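MgGH51 (PDB 6ZPV) acts as a GH51 alpha-L-arabinofuranosidase, probably hydrolysing terminal alpha-L-arabinofuranosyl residues from plant cell-wall polysaccharides or fragments derived from them. Local coordinates at residues A[327-330]-A[331-334]; A[229-232]-A[233-236]; A[411-414]-A[415-418]; A[349-352]-A[353-356]; A[540-543]-A[544-547]. All blocks are in the same frame, centred on the assembly; numbering follows the deposited sequence.

Interaction 1. Residues A[327-330]-A[331-334]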
loop_
_atom_site.group_PDB
_atom_site.type_symbol
_atom_site.label_atom_id
_atom_site.label_comp_id
_atom_site.label_asym_id
_atom_site.label_seq_id
_atom_site.Cartn_x
_atom_site.Cartn_y
_atom_site.Cartn_z
ATOM N N ALA A 327 27.495 -8.329 1.034
ATOM C CA ALA A 327 27.212 -7.752 -0.277
ATOM C C ALA A 327 25.883 -6.987 -0.292
ATOM O O ALA A 327 25.832 -5.880 -0.865
ATOM C CB ALA A 327 27.329 -8.751 -1.393
ATOM N N PRO A 328 24.782 -7.511 0.269
ATOM C CA PRO A 328 23.539 -6.734 0.222
ATOM C C PRO A 328 23.675 -5.385 0.955
ATOM O O PRO A 328 23.124 -4.389 0.476
ATOM C CB PRO A 328 22.499 -7.670 0.833
ATOM C CG PRO A 328 23.092 -9.051 0.560
ATOM C CD PRO A 328 24.565 -8.870 0.770
ATOM N N ALA A 329 24.363 -5.373 2.084
ATOM C CA ALA A 329 24.524 -4.081 2.810
ATOM C C ALA A 329 25.415 -3.162 1.978
ATOM O O ALA A 329 25.178 -1.946 1.956
ATOM C CB ALA A 329 25.101 -4.359 4.183
ATOM N N ALA A 330 26.479 -3.677 1.382
ATOM C CA ALA A 330 27.327 -2.838 0.504
ATOM C C ALA A 330 26.514 -2.265 -0.628
ATOM O O ALA A 330 26.752 -1.140 -1.060
ATOM C CB ALA A 330 28.516 -3.637 0.007
ATOM N N LEU A 331 25.548 -3.049 -1.116
ATOM C CA LEU A 331 24.692 -2.605 -2.207
ATOM C C LEU A 331 23.811 -1.434 -1.759
ATOM O O LEU A 331 23.668 -0.430 -2.476
ATOM C CB LEU A 331 23.843 -3.779 -2.691
ATOM C CG LEU A 331 22.911 -3.500 -3.877
ATOM C CD1 LEU A 331 23.683 -3.108 -5.118
ATOM C CD2 LEU A 331 22.041 -4.693 -4.154
ATOM N N ARG A 332 23.202 -1.518 -0.568
ATOM C CA ARG A 332 22.426 -0.415 -0.023
ATOM C C ARG A 332 23.298 0.844 0.002
ATOM O O ARG A 332 22.849 1.952 -0.379
ATOM C CB ARG A 332 21.899 -0.743 1.374
ATOM C CG ARG A 332 21.026 0.360 1.961
ATOM C CD ARG A 332 20.794 0.281 3.472
ATOM N NE ARG A 332 22.032 0.399 4.225
ATOM C CZ ARG A 332 22.609 -0.541 4.968
ATOM N NH1 ARG A 332 22.168 -1.783 4.953
ATOM N NH2 ARG A 332 23.627 -0.233 5.729
ATOM N N ALA A 333 24.511 0.750 0.497
ATOM C CA ALA A 333 25.427 1.892 0.534
ATOM C C ALA A 333 25.654 2.414 -0.892
ATOM O O ALA A 333 25.687 3.655 -1.079
ATOM C CB ALA A 333 26.725 1.491 1.256
ATOM N N SER A 334 25.954 1.542 -1.833
ATOM C CA SER A 334 26.244 1.939 -3.214
ATOM C C SER A 334 25.088 2.721 -3.846
ATOM O O SER A 334 25.318 3.526 -4.754
ATOM C CB SER A 334 26.587 0.709 -4.064
ATOM O OG SER A 334 25.459 0.035 -4.559
#

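Interaction 2. Residues A[229-232]-A[233-236]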
loop_
_atom_site.group_PDB
_atom_site.type_symbol
_atom_site.label_atom_id
_atom_site.label_comp_id
_atom_site.label_asym_id
_atom_site.label_seq_id
_atom_site.Cartn_x
_atom_site.Cartn_y
_atom_site.Cartn_z
ATOM N N GLY A 229 3.649 -8.204 1.416
ATOM C CA GLY A 229 2.384 -8.911 1.391
ATOM C C GLY A 229 2.274 -9.797 2.600
ATOM O O GLY A 229 3.222 -9.913 3.385
ATOM N N GLY A 230 1.086 -10.413 2.818
ATOM C CA GLY A 230 0.002 -10.480 1.869
ATOM C C GLY A 230 0.275 -11.564 0.806
ATOM O O GLY A 230 1.403 -11.988 0.585
ATOM N N ASN A 231 -0.802 -11.887 0.055
ATOM C CA ASN A 231 -0.679 -12.900 -0.987
ATOM C C ASN A 231 0.373 -12.533 -2.016
ATOM O O ASN A 231 1.027 -13.430 -2.576
ATOM C CB ASN A 231 -1.994 -13.104 -1.700
ATOM C CG ASN A 231 -2.988 -13.955 -0.952
ATOM O OD1 ASN A 231 -2.749 -14.307 0.219
ATOM N ND2 ASN A 231 -4.052 -14.386 -1.609
ATOM N N ASN A 232 0.554 -11.244 -2.317
ATOM C CA ASN A 232 1.506 -10.853 -3.383
ATOM C C ASN A 232 2.956 -11.197 -3.040
ATOM O O ASN A 232 3.805 -11.174 -3.929
ATOM C CB ASN A 232 1.397 -9.366 -3.703
ATOM C CG ASN A 232 1.729 -9.034 -5.140
ATOM O OD1 ASN A 232 1.172 -9.666 -6.061
ATOM N ND2 ASN A 232 2.662 -8.104 -5.336
ATOM N N LEU A 233 3.271 -11.516 -1.782
ATOM C CA LEU A 233 4.599 -12.044 -1.424
ATOM C C LEU A 233 4.831 -13.424 -2.003
ATOM O O LEU A 233 5.978 -13.809 -2.313
ATOM C CB LEU A 233 4.650 -12.160 0.119
ATOM C CG LEU A 233 5.889 -12.830 0.744
ATOM C CD1 LEU A 233 7.120 -11.928 0.659
ATOM C CD2 LEU A 233 5.587 -13.189 2.189
ATOM N N GLU A 234 3.780 -14.257 -2.004
ATOM C CA GLU A 234 3.909 -15.704 -2.064
ATOM C C GLU A 234 4.220 -16.254 -3.446
ATOM O O GLU A 234 4.892 -17.310 -3.549
ATOM C CB GLU A 234 2.683 -16.373 -1.464
ATOM C CG GLU A 234 2.600 -16.187 0.055
ATOM C CD GLU A 234 1.297 -16.677 0.615
ATOM O OE1 GLU A 234 1.278 -17.921 1.038
ATOM O OE2 GLU A 234 0.307 -15.923 0.673
ATOM N N GLY A 235 3.691 -15.611 -4.496
ATOM C CA GLY A 235 3.717 -16.246 -5.821
ATOM C C GLY A 235 2.700 -17.330 -5.967
ATOM O O GLY A 235 2.144 -17.818 -4.981
ATOM N N GLN A 236 2.490 -17.741 -7.208
ATOM C CA GLN A 236 1.671 -18.922 -7.525
ATOM C C GLN A 236 2.505 -20.221 -7.427
ATOM O O GLN A 236 1.930 -21.291 -7.224
ATOM C CB GLN A 236 1.054 -18.734 -8.902
ATOM C CG GLN A 236 0.114 -19.815 -9.296
ATOM C CD GLN A 236 -1.114 -19.938 -8.401
ATOM O OE1 GLN A 236 -1.631 -18.941 -7.829
ATOM N NE2 GLN A 236 -1.568 -21.172 -8.229
#

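Interaction 3. Residues A[411-414]-A[415-418]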
loop_
_atom_site.group_PDB
_atom_site.type_symbol
_atom_site.label_atom_id
_atom_site.label_comp_id
_atom_site.label_asym_id
_atom_site.label_seq_id
_atom_site.Cartn_x
_atom_site.Cartn_y
_atom_site.Cartn_z
ATOM N N ASN A 411 -17.390 -8.687 18.700
ATOM C CA ASN A 411 -16.135 -9.363 19.043
ATOM C C ASN A 411 -15.103 -8.370 19.530
ATOM O O ASN A 411 -13.901 -8.682 19.544
ATOM C CB ASN A 411 -15.665 -10.230 17.863
ATOM C CG ASN A 411 -16.557 -11.440 17.738
ATOM O OD1 ASN A 411 -16.282 -12.451 18.415
ATOM N ND2 ASN A 411 -17.616 -11.350 16.996
ATOM N N ALA A 412 -15.517 -7.247 20.096
ATOM C CA ALA A 412 -14.602 -6.253 20.694
ATOM C C ALA A 412 -13.873 -6.802 21.916
ATOM O O ALA A 412 -12.854 -6.216 22.303
ATOM C CB ALA A 412 -15.366 -5.009 21.068
ATOM N N PHE A 413 -14.334 -7.889 22.505
ATOM C CA PHE A 413 -13.641 -8.562 23.611
ATOM C C PHE A 413 -12.800 -9.737 23.137
ATOM O O PHE A 413 -12.366 -10.553 23.972
ATOM C CB PHE A 413 -14.626 -8.941 24.724
ATOM C CG PHE A 413 -15.100 -7.783 25.562
ATOM C CD1 PHE A 413 -15.954 -6.842 25.061
ATOM C CD2 PHE A 413 -14.650 -7.640 26.871
ATOM C CE1 PHE A 413 -16.369 -5.785 25.839
ATOM C CE2 PHE A 413 -15.069 -6.561 27.630
ATOM C CZ PHE A 413 -15.919 -5.607 27.113
ATOM N N TYR A 414 -12.444 -9.780 21.863
ATOM C CA TYR A 414 -11.652 -10.881 21.288
ATOM C C TYR A 414 -10.424 -11.172 22.151
ATOM O O TYR A 414 -10.104 -12.349 22.409
ATOM C CB TYR A 414 -11.248 -10.544 19.853
ATOM C CG TYR A 414 -10.522 -11.657 19.150
ATOM C CD1 TYR A 414 -11.214 -12.630 18.445
ATOM C CD2 TYR A 414 -9.165 -11.759 19.150
ATOM C CE1 TYR A 414 -10.547 -13.662 17.787
ATOM C CE2 TYR A 414 -8.504 -12.774 18.466
ATOM C CZ TYR A 414 -9.182 -13.740 17.832
ATOM O OH TYR A 414 -8.477 -14.740 17.138
ATOM N N TYR A 415 -9.674 -10.148 22.540
ATOM C CA TYR A 415 -8.379 -10.326 23.233
ATOM C C TYR A 415 -8.475 -10.318 24.759
ATOM O O TYR A 415 -7.475 -10.645 25.433
ATOM C CB TYR A 415 -7.336 -9.327 22.752
ATOM C CG TYR A 415 -6.791 -9.618 21.371
ATOM C CD1 TYR A 415 -5.876 -10.646 21.190
ATOM C CD2 TYR A 415 -7.183 -8.907 20.263
ATOM C CE1 TYR A 415 -5.398 -10.965 19.923
ATOM C CE2 TYR A 415 -6.701 -9.198 19.013
ATOM C CZ TYR A 415 -5.777 -10.200 18.827
ATOM O OH TYR A 415 -5.237 -10.579 17.622
ATOM N N ASP A 416 -9.633 -9.981 25.330
ATOM C CA ASP A 416 -9.692 -9.816 26.803
ATOM C C ASP A 416 -9.356 -11.113 27.542
ATOM O O ASP A 416 -8.791 -11.001 28.650
ATOM C CB ASP A 416 -11.039 -9.287 27.236
ATOM C CG ASP A 416 -11.196 -7.843 26.842
ATOM O OD1 ASP A 416 -11.373 -7.542 25.622
ATOM O OD2 ASP A 416 -11.140 -6.941 27.730
ATOM N N GLY A 417 -9.790 -12.255 27.029
ATOM C CA GLY A 417 -9.560 -13.518 27.707
ATOM C C GLY A 417 -8.253 -14.181 27.343
ATOM O O GLY A 417 -8.010 -15.310 27.859
ATOM N N PHE A 418 -7.424 -13.575 26.485
ATOM C CA PHE A 418 -6.147 -14.193 26.145
ATOM C C PHE A 418 -5.240 -14.198 27.347
ATOM O O PHE A 418 -5.263 -13.288 28.214
ATOM C CB PHE A 418 -5.415 -13.440 25.025
ATOM C CG PHE A 418 -5.798 -13.809 23.597
ATOM C CD1 PHE A 418 -7.118 -13.931 23.172
ATOM C CD2 PHE A 418 -4.795 -14.004 22.659
ATOM C CE1 PHE A 418 -7.427 -14.307 21.883
ATOM C CE2 PHE A 418 -5.113 -14.352 21.357
ATOM C CZ PHE A 418 -6.425 -14.515 20.976
HETATM O O HOH W 1 -10.240 -7.299 21.956
HETATM O O HOH W 2 -10.987 -13.344 24.835
#

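Interaction 4. Residues A[349-352]-A[353-356]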
loop_
_atom_site.group_PDB
_atom_site.type_symbol
_atom_site.label_atom_id
_atom_site.label_comp_id
_atom_site.label_asym_id
_atom_site.label_seq_id
_atom_site.Cartn_x
_atom_site.Cartn_y
_atom_site.Cartn_z
ATOM N N GLY A 349 6.645 -15.581 6.167
ATOM C CA GLY A 349 5.595 -16.059 5.271
ATOM C C GLY A 349 4.355 -15.164 5.293
ATOM O O GLY A 349 4.397 -14.033 5.800
ATOM N N ASN A 350 3.290 -15.694 4.705
ATOM C CA ASN A 350 1.962 -15.036 4.746
ATOM C C ASN A 350 0.931 -16.151 4.856
ATOM O O ASN A 350 0.905 -17.098 4.043
ATOM C CB ASN A 350 1.674 -14.229 3.489
ATOM C CG ASN A 350 0.319 -13.564 3.558
ATOM O OD1 ASN A 350 0.114 -12.722 4.443
ATOM N ND2 ASN A 350 -0.623 -13.951 2.689
ATOM N N GLU A 351 0.052 -16.022 5.873
ATOM C CA GLU A 351 -1.125 -16.929 5.961
ATOM C C GLU A 351 -0.683 -18.384 5.820
ATOM O O GLU A 351 -1.327 -19.182 5.118
ATOM C CB GLU A 351 -2.231 -16.545 4.994
ATOM C CG GLU A 351 -2.836 -15.174 5.305
ATOM C CD GLU A 351 -4.205 -14.933 4.721
ATOM O OE1 GLU A 351 -4.542 -15.572 3.673
ATOM O OE2 GLU A 351 -4.945 -14.087 5.306
ATOM N N ASP A 352 0.290 -18.789 6.651
ATOM C CA ASP A 352 0.765 -20.192 6.607
ATOM C C ASP A 352 -0.201 -21.134 7.327
ATOM O O ASP A 352 0.015 -22.333 7.288
ATOM C CB ASP A 352 2.197 -20.312 7.096
ATOM C CG ASP A 352 3.136 -19.656 6.096
ATOM O OD1 ASP A 352 3.503 -20.338 5.089
ATOM O OD2 ASP A 352 3.474 -18.467 6.268
ATOM N N PHE A 353 -1.301 -20.589 7.920
ATOM C CA PHE A 353 -2.387 -21.476 8.338
ATOM C C PHE A 353 -2.930 -22.292 7.192
ATOM O O PHE A 353 -3.543 -23.349 7.412
ATOM C CB PHE A 353 -3.489 -20.709 9.080
ATOM C CG PHE A 353 -4.100 -19.569 8.343
ATOM C CD1 PHE A 353 -5.075 -19.792 7.382
ATOM C CD2 PHE A 353 -3.708 -18.263 8.599
ATOM C CE1 PHE A 353 -5.681 -18.746 6.699
ATOM C CE2 PHE A 353 -4.320 -17.196 7.931
ATOM C CZ PHE A 353 -5.289 -17.442 6.970
ATOM N N PHE A 354 -2.763 -21.843 5.938
ATOM C CA PHE A 354 -3.195 -22.652 4.782
ATOM C C PHE A 354 -2.220 -23.779 4.430
ATOM O O PHE A 354 -2.560 -24.660 3.637
ATOM C CB PHE A 354 -3.363 -21.762 3.551
ATOM C CG PHE A 354 -4.630 -20.938 3.525
ATOM C CD1 PHE A 354 -5.874 -21.509 3.738
ATOM C CD2 PHE A 354 -4.573 -19.585 3.230
ATOM C CE1 PHE A 354 -7.018 -20.734 3.655
ATOM C CE2 PHE A 354 -5.746 -18.847 3.130
ATOM C CZ PHE A 354 -6.962 -19.396 3.361
ATOM N N ALA A 355 -1.011 -23.749 5.030
ATOM C CA ALA A 355 0.073 -24.732 4.771
ATOM C C ALA A 355 0.685 -25.152 6.103
ATOM O O ALA A 355 1.897 -25.144 6.281
ATOM C CB ALA A 355 1.087 -24.106 3.820
ATOM N N ALA A 356 -0.194 -25.486 7.053
ATOM C CA ALA A 356 0.255 -25.766 8.420
ATOM C C ALA A 356 0.943 -27.103 8.585
ATOM O O ALA A 356 1.581 -27.330 9.625
ATOM C CB ALA A 356 -0.891 -25.571 9.361
#

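Interaction 5. Residues A[540-543]-A[544-547]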
loop_
_atom_site.group_PDB
_atom_site.type_symbol
_atom_site.label_atom_id
_atom_site.label_comp_id
_atom_site.label_asym_id
_atom_site.label_seq_id
_atom_site.Cartn_x
_atom_site.Cartn_y
_atom_site.Cartn_z
ATOM N N THR A 540 -7.137 6.776 26.521
ATOM C CA THR A 540 -5.679 6.834 26.653
ATOM C C THR A 540 -5.226 8.232 26.992
ATOM O O THR A 540 -6.030 9.178 26.871
ATOM C CB THR A 540 -4.950 6.313 25.382
ATOM O OG1 THR A 540 -5.274 7.174 24.286
ATOM C CG2 THR A 540 -5.310 4.870 25.086
ATOM N N ARG A 541 -3.987 8.363 27.408
ATOM C CA ARG A 541 -3.424 9.651 27.880
ATOM C C ARG A 541 -1.982 9.792 27.394
ATOM O O ARG A 541 -1.233 8.823 27.504
ATOM C CB ARG A 541 -3.576 9.720 29.407
ATOM C CG ARG A 541 -3.088 11.010 30.054
ATOM C CD ARG A 541 -3.445 11.060 31.547
ATOM N NE ARG A 541 -2.995 12.258 32.235
ATOM C CZ ARG A 541 -1.754 12.459 32.708
ATOM N NH1 ARG A 541 -0.809 11.518 32.588
ATOM N NH2 ARG A 541 -1.432 13.631 33.259
ATOM N N ALA A 542 -1.630 10.980 26.953
ATOM C CA ALA A 542 -0.245 11.330 26.650
ATOM C C ALA A 542 0.469 11.719 27.945
ATOM O O ALA A 542 0.112 12.724 28.593
ATOM C CB ALA A 542 -0.242 12.438 25.657
ATOM N N SER A 543 1.431 10.899 28.355
ATOM C CA SER A 543 2.105 11.087 29.629
ATOM C C SER A 543 2.736 12.491 29.776
ATOM O O SER A 543 2.747 13.005 30.915
ATOM C CB SER A 543 3.134 10.015 29.827
ATOM O OG SER A 543 4.173 10.114 28.856
ATOM N N SER A 544 3.252 13.062 28.690
ATOM C CA SER A 544 4.064 14.297 28.696
ATOM C C SER A 544 3.136 15.506 28.861
ATOM O O SER A 544 3.539 16.471 29.440
ATOM C CB SER A 544 4.862 14.411 27.430
ATOM O OG SER A 544 4.044 14.565 26.251
ATOM N N SER A 545 1.957 15.481 28.281
ATOM C CA SER A 545 1.059 16.671 28.176
ATOM C C SER A 545 -0.202 16.550 29.034
ATOM O O SER A 545 -0.860 17.588 29.287
ATOM C CB SER A 545 0.659 16.930 26.742
ATOM O OG SER A 545 -0.149 15.839 26.344
ATOM N N GLY A 546 -0.600 15.322 29.372
ATOM C CA GLY A 546 -1.893 15.049 29.990
ATOM C C GLY A 546 -3.063 15.079 28.997
ATOM O O GLY A 546 -4.205 14.920 29.439
ATOM N N LYS A 547 -2.812 15.241 27.688
ATOM C CA LYS A 547 -3.898 15.140 26.696
ATOM C C LYS A 547 -4.498 13.734 26.821
ATOM O O LYS A 547 -3.778 12.719 26.801
ATOM C CB LYS A 547 -3.396 15.436 25.305
ATOM C CG LYS A 547 -3.322 16.860 24.927
ATOM C CD LYS A 547 -3.105 16.939 23.437
ATOM C CE LYS A 547 -3.306 18.334 22.979
ATOM N NZ LYS A 547 -2.965 18.345 21.543
#

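Interaction 1. Residues A[327-330]-A[331-334]
Leu331 N donates to Ala327 O over 2.9 Å, and the same four-residue step is repeated along the helix, ending with Ser334 N on Ala330 O, also 2.9 Å. Pro328, which has no N-H to give, suits the first turn, where no carbonyl lies one turn back within the helix; its own carbonyl still accepts from Arg332 N at 3.1 Å. Arg332 leaves the backbone with CG trans to N, then bends at chi3 (62°), which folds the guanidinium back beside the preceding turn, where the small methyl of Ala329 leaves room for it: NH1 comes to 4.0 Å from Ala329 CB, and one face of the group has Ala329 O above its centre. The guanidinium nitrogens are engaged by carbonyl oxygens of Phe318, Gly321, His337 and Pro338, so this buried cation is well supplied with acceptors and probably ties the helix to the chain before and after it. At the last turn Ser334 OG reaches back to Leu331 O at 2.8 Å, lying in the carbonyl plane on a lone pair. The i to i+4 pattern is that of a short alpha helix, packed against helix 306-320 of the barrel domain.

Interaction 2. Residues A[229-232]-A[233-236]
Two overlapping turns, Gly230 to Leu233 and Asn231 to Glu234, shape the loop that leaves strand 224-227, the second strand of the parallel barrel sheet. Leu233 N donates to Gly230 O at 3.1 Å and Glu234 N to Asn231 O at 2.9 Å, each N-H coming from well above the plane of its carbonyl, as the tight three-residue step requires. The glycines fit their places closely. A cis peptide joins Gly229 to Gly230, Gly230 has a positive phi of 79°, and at Gly229 the direction a side chain would take is filled by Leu233 N. Leu233 CB rests 3.3 Å from Gly230 O, and the buried leucine chain leads off toward Gly349 in a neighbouring barrel loop. Glu234 extends beyond CG and passes obliquely by Asn231, so that OE2 lies 3.6 Å from Asn231 CA and 3.5 Å from Asn231 OD1, with the amide and carboxylate planes 67° apart. Both of those oxygens are acceptors and form no bond with each other. Asn232 faces another way, its amide paired with Asn265 and the backbone of Asp260. Glu234 OE2 takes a hydrogen bond from Asn350 ND2, and this N-H probably offsets the repulsion between the two neighbouring oxygens, so the carboxylate is probably positioned both by its own turn and by a residue of another barrel loop.

Interaction 3. Residues A[411-414]-A[415-418]
An aromatic cluster of Tyr414, Tyr415 and Phe418 grows from two consecutive type I turns, Asn411 to Tyr414 and Tyr415 to Phe418. Tyr414 points the edge of its ring at the face of Tyr415 in a T-shaped pair, centroids 4.8 Å apart and planes at 75°; Tyr414 CD2 stands over the centre of the Tyr415 ring. Tyr414 CG lies opposite its backbone N (chi1 -176°), on the carbonyl side, which carries the ring toward the residues that follow. Phe418 meets it more obliquely, CZ lying 3.7 Å from Tyr414 CE2, and turns one face to Tyr415 CD1. The turns belong to the loop between helix 405-410 and strand 424-432 of the barrel, where strand 396-403 and helix 454-469 supply Val399, Phe463 and Leu467 to the two tyrosines. Tyr415 suits this largely buried place because its hydroxyl finds Glu427. The Asp416 carboxylate lies beside the Phe413 ring, the planes 32° apart, with CG 3.5 Å from Phe413 CD2 and OD1 3.2 Å from Phe413 CA. Arg469 serves both residues, in a salt bridge with Asp416 OD2 and a cation-pi contact with the Phe413 ring, so the carboxylate and ring probably share one positive charge. Asp416 N closes the junction between the turns by donating to Phe413 O at 3.1 Å. Two waters bridge backbone groups that do not bond directly across the turns: one gives to Ala412 O and accepts from Tyr415 N at 3.0 Å, while the second gives to Tyr414 O and accepts from Gly417 N at 2.7 Å.

Interaction 4. Residues A[349-352]-A[353-356]
Phe353 holds CG between its backbone N and carbonyl carbon (chi1 56°), which turns the ring back over Glu351, while Glu351, with CG trans to its carbonyl carbon (chi1 -64°), runs alongside it. Phe353 CZ reaches 3.5 Å from Glu351 CD, and one ring face has the Glu351 carbonyl above it. Phe354 approaches differently: Glu351 OE1 sits at the edge of its ring, near the ring plane and 3.5 Å from CE2, where the electropositive C-H rim suits an acceptor oxygen. The two phenyl rings also meet, Phe353 CE1 standing over the face of Phe354. The loop that follows strand 345-348, the fourth strand of the barrel, winds into a short 3-10 segment. Phe354 N donates to Glu351 O at 3.1 Å and Ala355 N to Asp352 O at 2.9 Å, the i to i+3 bonds of that helix type. Glu351 also touches Glu429 of strand 424-432, and the ends of strands 345-348 and 424-432 probably border the active site, as in clan GH-A glycosidases. Between its apolar neighbours the Glu351 carboxylate keeps a polar partner, OE2 being hydrogen-bonded to His400 ND1. Asp352 OD1 forms a salt bridge with Arg362, and OD2 is hydrogen-bonded to Thr382 OG1.

Interaction 5. Residues A[540-543]-A[544-547]
The chain reverses between Ala542 and Lys547, the end-to-end directions of 540-543 and 544-547 lying 146° apart. Ala542 N donates to Lys547 O at 2.8 Å, and Ala542 O in turn receives Gly546 N, also at 2.8 Å; both donors lie nearly along the C=O axis. A weak third bond from Ser545 N reaches the same Ala542 O at 3.3 Å. Two N-H groups thus converge on one carbonyl and close the turn Ser543 to Gly546. Gly546 sits at a positive phi of 77°, which glycine takes up easily, and lets the chain swing into the next strand. The arrangement is a beta hairpin joining strands 535-541 and 547-554, neighbours in the antiparallel sheet of the C-terminal domain. Arg541 CA also brings its C-H to Lys547 O, 3.3 Å away. Within the turn Ser545 OG accepts from Lys547 N at 3.0 Å, forming an ST turn; the hydroxyl sits between the backbone N and the carbonyl carbon of Ser545 (chi1 67°), and a serine there gives the Lys547 N-H an acceptor. The same OG touches Ala542 CB at 3.5 Å, a fit that the small methyl allows. In one of two modelled conformers Arg541 is extended from CG to NE and lays one face of its guanidinium against Gly546 CA, offset toward the rim, with NH2 3.6 Å from that carbon. Its N-H groups then reach Thr626 O and Gln522 OE1, contacts that may not be permanent, while Ser543 OG is hydrogen-bonded to Asp521 OD2.

Along the chain the order is interaction 2, 1, 4, 3 and 5. The first four lie in the parallel-barrel part: interaction 2 follows strand 224-227, interaction 4 follows strand 345-348, interaction 3 precedes strand 424-432, and interaction 1 is a short helix between helix 306-320 and strand 345-348. Only interactions 2 and 4 touch, with centres 11 Å apart: Asn350 hydrogen-bonds Glu234 and, weakly, Gly230, so loops after two different barrel strands meet. They lie at strand ends, where GH51 enzymes form their active site, whereas interactions 1, 3 and 5 probably lie farther out. Interaction 5 belongs to the C-terminal antiparallel sheet; its centre is about 25 Å from that of interaction 3.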